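Local coordinates for protein ATP-dependent DNA ligase (Mycobacterium tuberculosis, PDB 6NHX) that seals breaks in DNA at the expense of ATP and probably, with Ku, repairs double-strand breaks by non-homologous end joining, at residues 210-215 with 221-226; 190-195 with 279-284. The protein carries 1 engineered substitution. All coordinates share one frame; numbering follows the deposited sequence.

Contact 1 of 2, residues 210-215 with 221-226; sequences SLLMGI and LQFAGR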
# COMPACT_ATOMS: atom_id res chain seq x y z
N SER A 210 -3.13 -4.88 -20.41
CA SER A 210 -3.86 -3.70 -20.01
C SER A 210 -5.26 -4.10 -19.58
O SER A 210 -5.75 -5.19 -19.90
CB SER A 210 -3.93 -2.69 -21.16
OG SER A 210 -4.52 -3.28 -22.30
N LEU A 211 -5.90 -3.19 -18.87
CA LEU A 211 -7.22 -3.41 -18.31
C LEU A 211 -8.12 -2.27 -18.76
O LEU A 211 -7.69 -1.11 -18.82
CB LEU A 211 -7.18 -3.45 -16.79
CG LEU A 211 -6.34 -4.59 -16.22
CD1 LEU A 211 -6.14 -4.39 -14.76
CD2 LEU A 211 -7.02 -5.91 -16.46
N LEU A 212 -9.35 -2.62 -19.07
CA LEU A 212 -10.36 -1.65 -19.48
C LEU A 212 -11.20 -1.35 -18.24
O LEU A 212 -11.84 -2.25 -17.69
CB LEU A 212 -11.20 -2.23 -20.61
CG LEU A 212 -10.50 -2.38 -21.98
CD1 LEU A 212 -9.77 -1.11 -22.39
CD2 LEU A 212 -9.55 -3.59 -22.04
N MET A 213 -11.15 -0.10 -17.78
CA MET A 213 -11.67 0.36 -16.50
C MET A 213 -13.04 1.00 -16.67
O MET A 213 -13.32 1.61 -17.70
CB MET A 213 -10.77 1.45 -15.93
CG MET A 213 -9.30 1.08 -15.75
SD MET A 213 -8.39 2.56 -15.26
CE MET A 213 -8.58 3.59 -16.71
N GLY A 214 -13.85 0.91 -15.62
CA GLY A 214 -15.12 1.63 -15.63
C GLY A 214 -15.56 2.08 -14.24
O GLY A 214 -15.11 1.55 -13.22
N ILE A 215 -16.46 3.05 -14.24
CA ILE A 215 -17.14 3.50 -13.03
C ILE A 215 -18.58 3.01 -13.11
O ILE A 215 -19.26 3.29 -14.10
CB ILE A 215 -17.11 5.04 -12.91
CG1 ILE A 215 -15.68 5.57 -12.92
CG2 ILE A 215 -17.86 5.50 -11.66
CD1 ILE A 215 -14.83 5.15 -11.74
N LEU A 221 -21.05 -0.16 -16.53
CA LEU A 221 -19.81 0.56 -16.29
C LEU A 221 -19.64 1.69 -17.30
O LEU A 221 -19.84 1.49 -18.51
CB LEU A 221 -18.60 -0.38 -16.40
CG LEU A 221 -18.41 -1.46 -15.34
CD1 LEU A 221 -17.12 -2.22 -15.63
CD2 LEU A 221 -18.39 -0.86 -13.95
N GLN A 222 -19.28 2.87 -16.80
CA GLN A 222 -18.95 4.00 -17.66
C GLN A 222 -17.45 3.91 -17.94
O GLN A 222 -16.64 4.06 -17.02
CB GLN A 222 -19.34 5.30 -16.97
CG GLN A 222 -20.80 5.30 -16.54
CD GLN A 222 -21.15 6.47 -15.64
OE1 GLN A 222 -21.49 7.55 -16.12
NE2 GLN A 222 -21.09 6.24 -14.33
N PHE A 223 -17.10 3.63 -19.19
CA PHE A 223 -15.71 3.38 -19.56
C PHE A 223 -14.83 4.56 -19.18
O PHE A 223 -15.14 5.72 -19.51
CB PHE A 223 -15.67 3.11 -21.06
CG PHE A 223 -14.31 2.81 -21.61
CD1 PHE A 223 -13.88 3.43 -22.78
CD2 PHE A 223 -13.48 1.89 -21.00
CE1 PHE A 223 -12.64 3.15 -23.31
CE2 PHE A 223 -12.24 1.61 -21.53
CZ PHE A 223 -11.81 2.25 -22.68
N ALA A 224 -13.75 4.28 -18.47
CA ALA A 224 -12.84 5.30 -17.97
C ALA A 224 -11.46 5.23 -18.62
O ALA A 224 -10.59 6.04 -18.28
CB ALA A 224 -12.70 5.18 -16.45
N GLY A 225 -11.25 4.30 -19.53
CA GLY A 225 -10.00 4.22 -20.27
C GLY A 225 -9.30 2.89 -20.06
O GLY A 225 -9.68 2.05 -19.25
N ARG A 226 -8.26 2.72 -20.86
CA ARG A 226 -7.37 1.59 -20.72
C ARG A 226 -6.23 1.98 -19.79
O ARG A 226 -5.67 3.07 -19.90
CB ARG A 226 -6.79 1.22 -22.09
CG ARG A 226 -5.73 0.16 -22.02
CD ARG A 226 -4.95 0.06 -23.32
NE ARG A 226 -5.84 0.06 -24.47
CZ ARG A 226 -6.55 -0.99 -24.87
NH1 ARG A 226 -6.46 -2.14 -24.22
NH2 ARG A 226 -7.34 -0.88 -25.93

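Contact 2 of 2, residues 190-195 with 279-284; sequences NTQEVV and SEWTPE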
# COMPACT_ATOMS: atom_id res chain seq x y z
N ASN A 190 -3.41 12.02 -7.57
CA ASN A 190 -4.82 11.68 -7.46
C ASN A 190 -4.99 10.19 -7.74
O ASN A 190 -4.35 9.65 -8.64
CB ASN A 190 -5.62 12.43 -8.51
CG ASN A 190 -5.68 13.91 -8.26
OD1 ASN A 190 -5.69 14.36 -7.11
ND2 ASN A 190 -5.74 14.69 -9.33
N THR A 191 -5.84 9.54 -6.96
CA THR A 191 -6.14 8.12 -7.13
C THR A 191 -7.65 7.94 -7.27
O THR A 191 -8.44 8.71 -6.73
CB THR A 191 -5.56 7.30 -5.97
OG1 THR A 191 -4.14 7.46 -5.96
CG2 THR A 191 -5.89 5.82 -6.10
N GLN A 192 -8.04 6.95 -8.07
CA GLN A 192 -9.45 6.67 -8.32
C GLN A 192 -9.65 5.16 -8.29
O GLN A 192 -8.88 4.42 -8.91
CB GLN A 192 -9.85 7.21 -9.70
CG GLN A 192 -11.28 6.89 -10.13
CD GLN A 192 -12.33 7.49 -9.22
OE1 GLN A 192 -12.32 8.70 -8.97
NE2 GLN A 192 -13.24 6.65 -8.71
N GLU A 193 -10.66 4.71 -7.54
CA GLU A 193 -11.10 3.34 -7.62
C GLU A 193 -11.90 3.13 -8.90
O GLU A 193 -12.72 3.97 -9.30
CB GLU A 193 -11.98 3.00 -6.41
CG GLU A 193 -11.22 3.07 -5.10
CD GLU A 193 -12.13 3.13 -3.90
OE1 GLU A 193 -13.35 2.95 -4.06
OE2 GLU A 193 -11.61 3.36 -2.79
N VAL A 194 -11.65 1.99 -9.54
CA VAL A 194 -12.33 1.63 -10.78
C VAL A 194 -12.71 0.17 -10.72
O VAL A 194 -12.17 -0.60 -9.93
CB VAL A 194 -11.48 1.91 -12.04
CG1 VAL A 194 -11.17 3.40 -12.20
CG2 VAL A 194 -10.20 1.09 -11.99
N VAL A 195 -13.68 -0.23 -11.55
CA VAL A 195 -14.04 -1.63 -11.71
C VAL A 195 -13.50 -2.12 -13.04
O VAL A 195 -13.58 -1.42 -14.06
CB VAL A 195 -15.57 -1.82 -11.62
CG1 VAL A 195 -15.98 -3.26 -11.91
CG2 VAL A 195 -16.06 -1.38 -10.25
N SER A 279 -3.93 11.99 -13.64
CA SER A 279 -3.73 13.43 -13.51
C SER A 279 -5.07 14.14 -13.37
O SER A 279 -5.36 14.76 -12.35
CB SER A 279 -2.94 13.97 -14.70
OG SER A 279 -3.57 13.62 -15.92
N GLU A 280 -5.90 14.04 -14.40
CA GLU A 280 -7.21 14.68 -14.41
C GLU A 280 -8.16 13.83 -15.23
O GLU A 280 -7.74 12.99 -16.03
CB GLU A 280 -7.16 16.09 -15.03
CG GLU A 280 -6.19 17.07 -14.38
CD GLU A 280 -6.57 17.44 -12.96
OE1 GLU A 280 -7.75 17.28 -12.60
OE2 GLU A 280 -5.68 17.89 -12.20
N TRP A 281 -9.46 14.06 -15.03
CA TRP A 281 -10.46 13.47 -15.90
C TRP A 281 -10.57 14.30 -17.17
O TRP A 281 -10.44 15.53 -17.14
CB TRP A 281 -11.83 13.48 -15.21
CG TRP A 281 -11.97 12.54 -14.05
CD1 TRP A 281 -11.71 12.81 -12.74
CD2 TRP A 281 -12.44 11.18 -14.09
NE1 TRP A 281 -11.98 11.71 -11.96
CE2 TRP A 281 -12.43 10.70 -12.77
CE3 TRP A 281 -12.86 10.33 -15.11
CZ2 TRP A 281 -12.82 9.40 -12.44
CZ3 TRP A 281 -13.26 9.04 -14.79
CH2 TRP A 281 -13.23 8.59 -13.47
N THR A 282 -10.76 13.63 -18.30
CA THR A 282 -11.16 14.35 -19.49
C THR A 282 -12.64 14.67 -19.42
O THR A 282 -13.39 14.03 -18.67
CB THR A 282 -10.91 13.51 -20.74
OG1 THR A 282 -11.90 12.49 -20.81
CG2 THR A 282 -9.52 12.89 -20.73
N PRO A 283 -13.11 15.66 -20.18
CA PRO A 283 -14.55 15.95 -20.19
C PRO A 283 -15.42 14.78 -20.65
O PRO A 283 -16.59 14.72 -20.28
CB PRO A 283 -14.67 17.16 -21.13
CG PRO A 283 -13.42 17.14 -21.94
CD PRO A 283 -12.36 16.60 -21.03
N GLU A 284 -14.86 13.83 -21.41
CA GLU A 284 -15.59 12.64 -21.84
C GLU A 284 -15.61 11.53 -20.79
O GLU A 284 -16.22 10.49 -21.03
CB GLU A 284 -14.98 12.09 -23.13
CG GLU A 284 -15.08 13.05 -24.32
CD GLU A 284 -14.01 14.13 -24.29
OE1 GLU A 284 -14.24 15.21 -24.88
OE2 GLU A 284 -12.94 13.91 -23.67

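Contact 1 of 2, residues 210-215 with 221-226
L212 with R226 and G214 with F223 are non-hydrogen-bonded antiparallel pairs of a beta hairpin, strands 208-217 and 220-228, in the OB-type C-terminal region of the ligase. The segment axes approach to 4.1 Å, and their directions differ by 131°, so the ribbon is strongly twisted. Between the two pairs lies M213 alone on one strand but A224 and G225 on the other, which defines a beta bulge. M213 bonds to both residues of the bulge: A224 N donates to M213 O at 2.8 Å, while M213 N donates to G225 O at 3.0 Å. Beyond the bulge, I215 and Q222 exchange two backbone hydrogen bonds, and the Q222 side-chain amide adds a weak one to I215 O. The bent thioether of M213 folds back over the bulge, its CE reaching 3.2 Å from G225 O. F223 is placed on the same face as L212 and R226; its CD2 comes obliquely to M213 O at 3.3 Å, and its CE2 and CZ pack on L212 CD1. R226 runs extended to CG and CD alongside S210, with CG 3.5 Å from S210 CB. A bend at chi3 (-45°) then turns the guanidinium so that NH1 reaches S210 OG at 3.0 Å, near the guanidinium plane and with an N-H...O angle of 151°. L212 CD1 lies over one face of that group, offset toward its rim; the S210 bond and this methyl together probably limit its rotation. Strand 190-201 lies along the other edge of 208-217, bonded through G197, G198 and V195, and R200 brings a like charge near R226. Helix 259-262 covers the F223 and R226 face through D261, which touches both side chains.

Contact 2 of 2, residues 190-195 with 279-284
N190 and S279 bring their CA atoms to 6.4 Å, but two residues on, Q192 and W281 are already 10.2 Å apart; the strand and the loop therefore diverge without forming a beta bridge. Strand 190-201 pairs antiparallel with 273-278, through backbone bonds of N190 with Y278 and Q192 with V276, and the contact carries that pairing into the loop leaving 273-278 by side chains alone on the strand's part. Where the backbones are nearest, N190 ND2 gives a hydrogen bond of 3.0 Å to the backbone O of S279. The acceptor lies almost in the N190 amide plane, yet the bond is bent, with an N-H...O angle of 142°. E280 OE2 lies 3.1 Å from this same S279 O; the N-H of N190 given to S279 O probably eases the closeness of the two oxygens. Further along, Q192 meets W281 at the rim of the indole. A turn at chi2 (63°) swings its amide across the ring edge, where W281 CZ2 is 3.7 Å from Q192 CG and 3.6 Å from Q192 OE1. The amide and indole planes are 59° apart, so this is edge packing rather than stacking. The amide is fixed by other bonds: NE2 donates to E193 O at 2.8 Å and to V305 O, while OE1 accepts from E307 N. R306 makes a cation-pi contact with W281. One bent amide bond and one indole edge thus carry the contact; the oxygen of Q192 beside the weakly positive ring rim is probably mildly favourable, and the buried amide finds its polar partners chiefly in the C-terminal tail.

Overall arrangement
The two contacts share one antiparallel sheet, with strand 190-201 of contact 2 neighbouring strand 208-217 of contact 1, and their centres are 10 Å apart. The join is direct: G214 N lies 2.8 Å from V195 O, a probable hydrogen bond, while L221 CD2 packs 3.8 Å from V195 CB. I215 bridges the pair, its CD1 3.7 Å from Q192 NE2 and its side chain also touching W281. Contact 2 is the closer of the two to the nucleotide: the Q192 side chain is about 12 Å from bound ATP, and that of N190 about 9 Å from that of E163, a likely manganese ligand. Contact 1 lies away from these sites.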